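Ribosome-associated factor Y (PDB 3TQM) probably acts as a hibernation-promoting factor that associates with dimeric 100S ribosomes and regulates translation. Local coordinates at residues 28-31 / 32-35; 70-73 / 74-78; 81-84 / 85-89. All coordinates share one frame; numbering follows the deposited sequence.

Contact 1 of 3, residues 28-31 / 32-35; sequences QPCR and DEIS
Cys30 and Glu33 swing their side chains to the same side of a tight turn: in both, the gamma atom lies anti to the carbonyl carbon (chi1 -60° and -58°). Glu33 then runs on extended, which lays its carboxylate alongside the cysteine, with Glu33 OE2 3.8 Å from Cys30 SG and 4.0 Å from Cys30 CB. Behind this pair the backbone makes the two i to i+3 bonds of a short 3-10 turn. Glu33 N donates to Cys30 O at 3.2 Å, and Ile34 N to Arg31 O at 3.1 Å. Ile34 packs against the same turn through CB, 3.3 Å from Arg31 O, while its side chain packs on Val54 and Leu56 of strand 47-56. A water bridges the outside of the turn, donating to Arg31 O at 2.8 Å and to Ile34 O, so Arg31 O takes two hydrogen bonds. The Arg31 chain bends at chi3 and gives NH1 to Ile27 O. Asp32 OD2 stays 4.4 Å from Arg31 NH2 and well out of the guanidinium plane, an attraction of charges without a directed bond. The other carboxylate oxygen of Glu33, OE1, is taken by Tyr88 OH of helix 70-89. This is a surface turn closed by its backbone, whose glutamate is probably oriented by its hydrogen bond to a tyrosine, an arrangement that probably favours the ionised carboxylate.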
ATOM      1  N   GLN A  28      -1.965   9.917  -4.919  1.00 31.27           N
ATOM      2  CA  GLN A  28      -2.585  11.201  -4.625  1.00 33.58           C
ATOM      3  C   GLN A  28      -4.088  11.002  -4.472  1.00 29.19           C
ATOM      4  O   GLN A  28      -4.622   9.980  -4.901  1.00 24.01           O
ATOM      5  CB  GLN A  28      -2.283  12.207  -5.737  1.00 40.93           C
ATOM      6  CG  GLN A  28      -2.067  11.578  -7.098  1.00 46.65           C
ATOM      7  CD  GLN A  28      -2.568  12.453  -8.224  1.00 56.22           C
ATOM      8  OE1 GLN A  28      -1.883  13.380  -8.664  1.00 61.04           O
ATOM      9  NE2 GLN A  28      -3.776  12.167  -8.697  1.00 57.91           N
ATOM     10  N   PRO A  29      -4.780  11.982  -3.869  1.00 29.99           N
ATOM     11  CA  PRO A  29      -4.243  13.269  -3.411  1.00 30.49           C
ATOM     12  C   PRO A  29      -3.601  13.215  -2.025  1.00 28.97           C
ATOM     13  O   PRO A  29      -3.607  12.172  -1.372  1.00 26.13           O
ATOM     14  CB  PRO A  29      -5.488  14.152  -3.363  1.00 30.99           C
ATOM     15  CG  PRO A  29      -6.585  13.204  -3.008  1.00 29.45           C
ATOM     16  CD  PRO A  29      -6.239  11.896  -3.675  1.00 28.85           C
ATOM     17  N   CYS A  30      -3.038  14.344  -1.604  1.00 31.48           N
ATOM     18  CA  CYS A  30      -2.538  14.518  -0.243  1.00 31.88           C
ATOM     19  C   CYS A  30      -1.366  13.602   0.125  1.00 31.75           C
ATOM     20  O   CYS A  30      -1.175  13.271   1.295  1.00 32.69           O
ATOM     21  CB  CYS A  30      -3.681  14.351   0.765  1.00 30.04           C
ATOM     22  SG  CYS A  30      -5.032  15.544   0.563  1.00 28.76           S
ATOM     23  N   ARG A  31      -0.577  13.208  -0.869  1.00 29.29           N
ATOM     24  CA  ARG A  31       0.557  12.328  -0.623  1.00 29.50           C
ATOM     25  C   ARG A  31       1.580  12.962   0.313  1.00 35.19           C
ATOM     26  O   ARG A  31       2.171  12.287   1.153  1.00 37.16           O
ATOM     27  CB  ARG A  31       1.238  11.939  -1.934  1.00 31.28           C
ATOM     28  CG  ARG A  31       2.447  11.036  -1.752  1.00 30.53           C
ATOM     29  CD  ARG A  31       3.084  10.670  -3.084  1.00 31.59           C
ATOM     30  NE  ARG A  31       3.616  11.831  -3.794  1.00 33.18           N
ATOM     31  CZ  ARG A  31       3.171  12.257  -4.973  1.00 33.40           C
ATOM     32  NH1 ARG A  31       2.183  11.617  -5.582  1.00 31.69           N
ATOM     33  NH2 ARG A  31       3.717  13.319  -5.549  1.00 35.84           N
ATOM     34  N   ASP A  32       1.794  14.264   0.165  1.00 38.93           N
ATOM     35  CA  ASP A  32       2.823  14.942   0.942  1.00 41.35           C
ATOM     36  C   ASP A  32       2.417  15.174   2.393  1.00 38.98           C
ATOM     37  O   ASP A  32       3.199  15.691   3.193  1.00 39.44           O
ATOM     38  CB  ASP A  32       3.240  16.251   0.269  1.00 49.22           C
ATOM     39  CG  ASP A  32       4.115  16.022  -0.946  1.00 57.13           C
ATOM     40  OD1 ASP A  32       5.345  15.881  -0.771  1.00 59.76           O
ATOM     41  OD2 ASP A  32       3.578  15.971  -2.073  1.00 59.96           O
ATOM     42  N   GLU A  33       1.195  14.779   2.733  1.00 35.79           N
ATOM     43  CA  GLU A  33       0.722  14.880   4.105  1.00 32.32           C
ATOM     44  C   GLU A  33       0.916  13.558   4.834  1.00 29.81           C
ATOM     45  O   GLU A  33       0.709  13.465   6.044  1.00 29.55           O
ATOM     46  CB  GLU A  33      -0.742  15.302   4.135  1.00 33.03           C
ATOM     47  CG  GLU A  33      -0.991  16.622   3.435  1.00 34.67           C
ATOM     48  CD  GLU A  33      -2.428  17.071   3.540  1.00 35.05           C
ATOM     49  OE1 GLU A  33      -3.109  16.673   4.509  1.00 32.22           O
ATOM     50  OE2 GLU A  33      -2.878  17.822   2.651  1.00 37.97           O
ATOM     51  N   ILE A  34       1.323  12.539   4.083  1.00 26.13           N
ATOM     52  CA  ILE A  34       1.598  11.224   4.643  1.00 23.99           C
ATOM     53  C   ILE A  34       2.957  11.192   5.333  1.00 25.47           C
ATOM     54  O   ILE A  34       3.965  11.603   4.758  1.00 28.82           O
ATOM     55  CB  ILE A  34       1.593  10.149   3.551  1.00 23.76           C
ATOM     56  CG1 ILE A  34       0.220  10.068   2.887  1.00 20.46           C
ATOM     57  CG2 ILE A  34       1.988   8.804   4.128  1.00 25.36           C
ATOM     58  CD1 ILE A  34       0.158   9.074   1.742  1.00 26.94           C
ATOM     59  N   SER A  35       2.982  10.695   6.565  1.00 24.46           N
ATOM     60  CA  SER A  35       4.222  10.594   7.322  1.00 24.92           C
ATOM     61  C   SER A  35       4.802   9.185   7.252  1.00 28.85           C
ATOM     62  O   SER A  35       5.975   9.007   6.921  1.00 32.39           O
ATOM     63  CB  SER A  35       3.990  10.987   8.780  1.00 23.58           C
ATOM     64  OG  SER A  35       3.074  10.115   9.407  1.00 23.52           O
TER
HETATM   65  O   HOH W   1       4.846  12.517   1.811  1.00 21.69           O

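Contact 2 of 3, residues 70-73 / 74-78; sequences MYKT and VDLLM. With SO4 (sulfate ion), chain E.
Val74 follows one turn after Met70 in helix 70-89, the C-terminal helix of the HPF/YfiA fold (beta-alpha-beta-beta-beta-alpha, two helices and a four-stranded sheet), its CG2 3.4 Å from Met70 O. The same carbonyl accepts Val74 N at 3.1 Å, beginning a run of i to i+4 bonds. Asp75 N reaches Tyr71 O only weakly, Leu76 N binds Lys72 O, and Leu77 N meets Thr73 O at 2.9 Å. On the outer flank Lys72 starts with CG anti to the backbone N (chi1 -167°) and stays extended until chi4 turns its ammonium over Leu76. The two side chains cross obliquely there, Lys72 NZ lying 3.7 Å from Leu76 CD1.

One layer out, selenomethionine Met70 packs on Phe41 and Ile43 of strand 36-44, Leu77 reaches Val50 and Ala52 of strand 47-56, and Val74 touches both Phe41 and Thr20 of helix 14-24. The buried Thr73 OG1 pairs with Ser67 OG and lies within hydrogen-bonding reach of Lys48 O and Asp69 O, which would compete for its one proton, tying the helix start to the loop before it and to strand 47-56, while Asp75 OD1 forms a salt bridge with Lys23 of helix 14-24.

Tyr71 packs on Ser13 and on Ala15 of helix 14-24, and beside it a sulfate ion, probably from the crystallisation liquor, is hydrogen-bonded to Ser13 OG. Sulfate O1 lies at the edge of the tyrosine ring, near its plane, 3.4 Å from Tyr71 CE2, and Tyr71 OH makes a weak hydrogen bond to it at 3.5 Å.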
HETATM    1  N   MSE A  70       0.944 -10.943  -7.045  1.00 17.43           N
HETATM    2  CA  MSE A  70       1.360  -9.936  -6.078  1.00 18.89           C
HETATM    3  C   MSE A  70       1.508  -8.553  -6.704  1.00 26.09           C
HETATM    4  O   MSE A  70       1.149  -7.545  -6.096  1.00 29.03           O
HETATM    5  CB  MSE A  70       2.669 -10.346  -5.401  1.00 15.49           C
HETATM    6  CG  MSE A  70       2.935  -9.591  -4.118  1.00 14.18           C
HETATM    7 SE   MSE A  70       1.749 -10.117  -2.659  1.00 30.19          SE
HETATM    8  CE  MSE A  70       2.634 -11.775  -2.140  1.00 30.03           C
ATOM      9  N   TYR A  71       2.046  -8.510  -7.918  1.00 28.19           N
ATOM     10  CA  TYR A  71       2.209  -7.246  -8.627  1.00 25.74           C
ATOM     11  C   TYR A  71       0.850  -6.623  -8.931  1.00 24.29           C
ATOM     12  O   TYR A  71       0.662  -5.415  -8.777  1.00 20.99           O
ATOM     13  CB  TYR A  71       3.003  -7.448  -9.917  1.00 26.50           C
ATOM     14  CG  TYR A  71       4.485  -7.665  -9.703  1.00 29.26           C
ATOM     15  CD1 TYR A  71       5.385  -6.611  -9.821  1.00 29.71           C
ATOM     16  CD2 TYR A  71       4.986  -8.922  -9.385  1.00 27.79           C
ATOM     17  CE1 TYR A  71       6.742  -6.804  -9.632  1.00 29.61           C
ATOM     18  CE2 TYR A  71       6.340  -9.121  -9.192  1.00 28.15           C
ATOM     19  CZ  TYR A  71       7.212  -8.059  -9.317  1.00 29.34           C
ATOM     20  OH  TYR A  71       8.561  -8.257  -9.123  1.00 29.43           O
ATOM     21  N   LYS A  72      -0.093  -7.454  -9.360  1.00 26.93           N
ATOM     22  CA  LYS A  72      -1.444  -6.996  -9.649  1.00 29.84           C
ATOM     23  C   LYS A  72      -2.133  -6.514  -8.372  1.00 31.08           C
ATOM     24  O   LYS A  72      -2.901  -5.552  -8.395  1.00 32.88           O
ATOM     25  CB  LYS A  72      -2.261  -8.115 -10.293  1.00 34.49           C
ATOM     26  CG  LYS A  72      -3.568  -7.646 -10.907  1.00 41.35           C
ATOM     27  CD  LYS A  72      -4.391  -8.813 -11.426  1.00 46.58           C
ATOM     28  CE  LYS A  72      -5.577  -8.325 -12.242  1.00 51.05           C
ATOM     29  NZ  LYS A  72      -6.387  -7.323 -11.494  1.00 52.78           N
ATOM     30  N   THR A  73      -1.846  -7.185  -7.259  1.00 28.44           N
ATOM     31  CA  THR A  73      -2.428  -6.823  -5.971  1.00 24.92           C
ATOM     32  C   THR A  73      -1.996  -5.426  -5.538  1.00 24.29           C
ATOM     33  O   THR A  73      -2.813  -4.629  -5.079  1.00 21.08           O
ATOM     34  CB  THR A  73      -2.040  -7.826  -4.868  1.00 22.69           C
ATOM     35  OG1 THR A  73      -2.433  -9.146  -5.260  1.00 20.81           O
ATOM     36  CG2 THR A  73      -2.725  -7.460  -3.561  1.00 22.22           C
ATOM     37  N   VAL A  74      -0.705  -5.140  -5.678  1.00 27.20           N
ATOM     38  CA  VAL A  74      -0.173  -3.822  -5.348  1.00 26.62           C
ATOM     39  C   VAL A  74      -0.950  -2.751  -6.094  1.00 25.85           C
ATOM     40  O   VAL A  74      -1.390  -1.761  -5.509  1.00 25.24           O
ATOM     41  CB  VAL A  74       1.317  -3.705  -5.707  1.00 26.88           C
ATOM     42  CG1 VAL A  74       1.758  -2.249  -5.676  1.00 29.19           C
ATOM     43  CG2 VAL A  74       2.161  -4.548  -4.759  1.00 26.97           C
ATOM     44  N   ASP A  75      -1.122  -2.966  -7.393  1.00 27.87           N
ATOM     45  CA  ASP A  75      -1.854  -2.038  -8.242  1.00 30.12           C
ATOM     46  C   ASP A  75      -3.253  -1.792  -7.690  1.00 23.53           C
ATOM     47  O   ASP A  75      -3.718  -0.654  -7.643  1.00 19.33           O
ATOM     48  CB  ASP A  75      -1.941  -2.586  -9.667  1.00 37.05           C
ATOM     49  CG  ASP A  75      -2.084  -1.491 -10.704  1.00 45.65           C
ATOM     50  OD1 ASP A  75      -1.065  -1.129 -11.328  1.00 50.17           O
ATOM     51  OD2 ASP A  75      -3.210  -0.988 -10.892  1.00 47.90           O
ATOM     52  N   LEU A  76      -3.918  -2.863  -7.269  1.00 24.61           N
ATOM     53  CA  LEU A  76      -5.263  -2.762  -6.707  1.00 28.01           C
ATOM     54  C   LEU A  76      -5.278  -1.960  -5.409  1.00 27.86           C
ATOM     55  O   LEU A  76      -6.164  -1.133  -5.189  1.00 26.39           O
ATOM     56  CB  LEU A  76      -5.853  -4.156  -6.472  1.00 28.21           C
ATOM     57  CG  LEU A  76      -6.623  -4.810  -7.626  1.00 28.88           C
ATOM     58  CD1 LEU A  76      -5.851  -4.721  -8.932  1.00 28.99           C
ATOM     59  CD2 LEU A  76      -6.960  -6.256  -7.290  1.00 26.82           C
ATOM     60  N   LEU A  77      -4.294  -2.210  -4.552  1.00 28.38           N
ATOM     61  CA  LEU A  77      -4.213  -1.537  -3.259  1.00 26.19           C
ATOM     62  C   LEU A  77      -4.026  -0.032  -3.425  1.00 27.93           C
ATOM     63  O   LEU A  77      -4.501   0.753  -2.603  1.00 29.47           O
ATOM     64  CB  LEU A  77      -3.076  -2.118  -2.418  1.00 22.00           C
ATOM     65  CG  LEU A  77      -2.926  -1.543  -1.008  1.00 21.42           C
ATOM     66  CD1 LEU A  77      -4.213  -1.712  -0.216  1.00 18.07           C
ATOM     67  CD2 LEU A  77      -1.761  -2.192  -0.281  1.00 22.58           C
HETATM   68  N   MSE A  78      -3.330   0.366  -4.487  1.00 25.18           N
HETATM   69  CA  MSE A  78      -3.120   1.782  -4.765  1.00 22.18           C
HETATM   70  C   MSE A  78      -4.446   2.494  -5.030  1.00 20.86           C
HETATM   71  O   MSE A  78      -4.667   3.604  -4.551  1.00 19.57           O
HETATM   72  CB  MSE A  78      -2.171   1.972  -5.949  1.00 21.26           C
HETATM   73  CG  MSE A  78      -0.778   1.391  -5.755  1.00 21.08           C
HETATM   74 SE   MSE A  78       0.181   2.120  -4.214  1.00 34.72          SE
HETATM   75  CE  MSE A  78      -0.167   0.693  -2.933  1.00 27.57           C
TER
HETATM   76  S   SO4 E  97       8.440 -12.460  -7.545  1.00 75.03           S
HETATM   77  O1  SO4 E  97       8.151 -11.085  -7.148  1.00 72.96           O
HETATM   78  O2  SO4 E  97       9.169 -12.474  -8.810  1.00 74.87           O
HETATM   79  O3  SO4 E  97       9.251 -13.093  -6.510  1.00 76.21           O
HETATM   80  O4  SO4 E  97       7.190 -13.197  -7.700  1.00 74.83           O

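Contact 3 of 3, residues 81-84 / 85-89; sequences LETQ and LSKYK
The Gln84 amide, one of two flat groups here, lies beside the Lys87 chain. Gln84 folds back at chi2 (-53°) whereas Lys87 runs fully extended, so the two cross at a slant: Lys87 CD is 4.2 Å from both Gln84 OE1 and Gln84 NE2, and Lys87 NZ stops 4.0 Å from Gln84 OE1. This is a loose contact of aliphatic chain with amide. The other flat group, the Tyr88 ring, has a backbone oxygen, Leu85 O, at its edge and in its plane, while Tyr88 CB rests 3.5 Å from Gln84 O, the carbonyl that accepts Tyr88 N at 3.0 Å. With CG anti to the backbone N (chi1 163°), the ring leans away from 81-84, and its hydroxyl is taken up by Glu33.

Beneath these side chains the helical bonds continue without a break. Leu85 N donates to Leu81 O at 2.7 Å, and Leu85 CG covers the same oxygen at 3.5 Å. Ser86 N follows to Glu82 O at 2.8 Å, and Lys87 N to Thr83 O, while Thr83 OG1 turns back to His79 O, one turn earlier in the helix.

The inner side carries the packing of this last part of helix 70-89. Leu81 rests on Ile61 and Ala63 of strand 59-65, Leu85 on Leu56 of strand 47-56, and Tyr88 on Leu56 and Ser59. Along the neighbouring flank, Ile27 lies against Leu81, Glu82 and Leu85, Glu82 OE2 accepts Gln28 N, and Ser86 touches Pro29, so the helix end is held between the sheet and the loop that follows helix 14-24.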
ATOM      1  N   LEU A  81      -6.218   2.938  -1.835  1.00 13.32           N
ATOM      2  CA  LEU A  81      -5.575   4.015  -1.096  1.00 14.98           C
ATOM      3  C   LEU A  81      -6.010   5.382  -1.616  1.00 20.29           C
ATOM      4  O   LEU A  81      -6.399   6.254  -0.840  1.00 23.63           O
ATOM      5  CB  LEU A  81      -4.051   3.892  -1.162  1.00 12.02           C
ATOM      6  CG  LEU A  81      -3.380   2.824  -0.305  1.00 14.06           C
ATOM      7  CD1 LEU A  81      -1.871   3.011  -0.326  1.00 15.90           C
ATOM      8  CD2 LEU A  81      -3.900   2.876   1.122  1.00 13.88           C
ATOM      9  N   GLU A  82      -5.944   5.564  -2.931  1.00 21.45           N
ATOM     10  CA  GLU A  82      -6.332   6.829  -3.543  1.00 22.98           C
ATOM     11  C   GLU A  82      -7.770   7.184  -3.199  1.00 19.19           C
ATOM     12  O   GLU A  82      -8.076   8.334  -2.885  1.00 16.86           O
ATOM     13  CB  GLU A  82      -6.137   6.783  -5.059  1.00 25.51           C
ATOM     14  CG  GLU A  82      -4.688   6.641  -5.483  1.00 27.97           C
ATOM     15  CD  GLU A  82      -4.406   7.287  -6.825  1.00 34.11           C
ATOM     16  OE1 GLU A  82      -4.953   6.815  -7.844  1.00 33.68           O
ATOM     17  OE2 GLU A  82      -3.641   8.277  -6.859  1.00 37.41           O
ATOM     18  N   THR A  83      -8.650   6.192  -3.263  1.00 17.90           N
ATOM     19  CA  THR A  83     -10.031   6.379  -2.847  1.00 22.61           C
ATOM     20  C   THR A  83     -10.084   6.915  -1.420  1.00 22.67           C
ATOM     21  O   THR A  83     -10.747   7.914  -1.148  1.00 23.81           O
ATOM     22  CB  THR A  83     -10.830   5.060  -2.916  1.00 24.20           C
ATOM     23  OG1 THR A  83     -10.877   4.594  -4.270  1.00 25.28           O
ATOM     24  CG2 THR A  83     -12.251   5.271  -2.411  1.00 22.49           C
ATOM     25  N   GLN A  84      -9.375   6.250  -0.514  1.00 21.49           N
ATOM     26  CA  GLN A  84      -9.391   6.621   0.899  1.00 22.68           C
ATOM     27  C   GLN A  84      -8.753   7.987   1.147  1.00 23.69           C
ATOM     28  O   GLN A  84      -9.167   8.723   2.046  1.00 22.61           O
ATOM     29  CB  GLN A  84      -8.708   5.548   1.750  1.00 21.98           C
ATOM     30  CG  GLN A  84      -9.492   4.249   1.834  1.00 22.99           C
ATOM     31  CD  GLN A  84     -10.927   4.469   2.275  1.00 25.89           C
ATOM     32  OE1 GLN A  84     -11.863   3.973   1.648  1.00 27.88           O
ATOM     33  NE2 GLN A  84     -11.107   5.217   3.360  1.00 26.13           N
ATOM     34  N   LEU A  85      -7.745   8.319   0.345  1.00 22.68           N
ATOM     35  CA  LEU A  85      -7.107   9.625   0.420  1.00 20.69           C
ATOM     36  C   LEU A  85      -8.045  10.722  -0.082  1.00 21.30           C
ATOM     37  O   LEU A  85      -8.043  11.835   0.441  1.00 24.57           O
ATOM     38  CB  LEU A  85      -5.798   9.634  -0.371  1.00 21.52           C
ATOM     39  CG  LEU A  85      -4.593   8.980   0.310  1.00 22.85           C
ATOM     40  CD1 LEU A  85      -3.499   8.664  -0.697  1.00 24.11           C
ATOM     41  CD2 LEU A  85      -4.059   9.866   1.427  1.00 24.13           C
ATOM     42  N   SER A  86      -8.850  10.408  -1.091  1.00 21.77           N
ATOM     43  CA  SER A  86      -9.805  11.378  -1.613  1.00 24.04           C
ATOM     44  C   SER A  86     -10.915  11.677  -0.610  1.00 26.51           C
ATOM     45  O   SER A  86     -11.414  12.798  -0.550  1.00 28.74           O
ATOM     46  CB  SER A  86     -10.392  10.916  -2.948  1.00 25.44           C
ATOM     47  OG  SER A  86      -9.448  11.070  -3.996  1.00 27.62           O
ATOM     48  N   LYS A  87     -11.304  10.674   0.171  1.00 28.13           N
ATOM     49  CA  LYS A  87     -12.273  10.884   1.244  1.00 30.29           C
ATOM     50  C   LYS A  87     -11.647  11.739   2.344  1.00 26.83           C
ATOM     51  O   LYS A  87     -12.274  12.666   2.859  1.00 29.02           O
ATOM     52  CB  LYS A  87     -12.754   9.551   1.821  1.00 33.39           C
ATOM     53  CG  LYS A  87     -13.648   8.754   0.887  1.00 41.62           C
ATOM     54  CD  LYS A  87     -14.138   7.474   1.547  1.00 47.99           C
ATOM     55  CE  LYS A  87     -15.104   6.723   0.640  1.00 54.92           C
ATOM     56  NZ  LYS A  87     -15.552   5.432   1.241  1.00 58.17           N
ATOM     57  N   TYR A  88     -10.409  11.414   2.698  1.00 19.51           N
ATOM     58  CA  TYR A  88      -9.651  12.195   3.659  1.00 23.55           C
ATOM     59  C   TYR A  88      -9.644  13.665   3.260  1.00 27.05           C
ATOM     60  O   TYR A  88      -9.964  14.544   4.062  1.00 24.62           O
ATOM     61  CB  TYR A  88      -8.219  11.663   3.748  1.00 24.00           C
ATOM     62  CG  TYR A  88      -7.239  12.616   4.389  1.00 26.06           C
ATOM     63  CD1 TYR A  88      -7.098  12.672   5.769  1.00 28.84           C
ATOM     64  CD2 TYR A  88      -6.450  13.454   3.613  1.00 26.00           C
ATOM     65  CE1 TYR A  88      -6.203  13.540   6.358  1.00 28.34           C
ATOM     66  CE2 TYR A  88      -5.551  14.326   4.194  1.00 26.96           C
ATOM     67  CZ  TYR A  88      -5.432  14.364   5.567  1.00 27.83           C
ATOM     68  OH  TYR A  88      -4.540  15.231   6.153  1.00 29.06           O
ATOM     69  N   LYS A  89      -9.283  13.925   2.008  1.00 28.52           N
ATOM     70  CA  LYS A  89      -9.242  15.287   1.487  1.00 26.35           C
ATOM     71  C   LYS A  89     -10.625  15.935   1.517  1.00 27.03           C
ATOM     72  O   LYS A  89     -10.758  17.118   1.818  1.00 31.68           O
ATOM     73  CB  LYS A  89      -8.683  15.291   0.063  1.00 24.97           C
ATOM     74  CG  LYS A  89      -8.627  16.664  -0.583  1.00 25.75           C
ATOM     75  CD  LYS A  89      -8.136  16.563  -2.015  1.00 27.96           C
ATOM     76  CE  LYS A  89      -8.026  17.932  -2.665  1.00 28.02           C
ATOM     77  NZ  LYS A  89      -7.555  17.819  -4.074  1.00 27.98           N
TER

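From the N terminus, strand 2-8 and helix 14-24 come first, and contact 1 then shapes the connection that carries the chain from that helix into strand 36-44. The sheet follows through strands 47-56 and 59-65 before helix 70-89 supplies both remaining contacts, contact 2 in its opening turns and contact 3 towards its end, their centres about 17 Å apart. Contact 1 is a 3-10 turn, contacts 2 and 3 are turns of one helix; they lie in series, and none closes a long loop or crosses another. Contacts 1 and 3 nevertheless meet in space, with Pro29 O 3.5 Å from Leu85 CB. Contact 2 lies across the chain's centre from contact 1, where the helix meets helix 14-24.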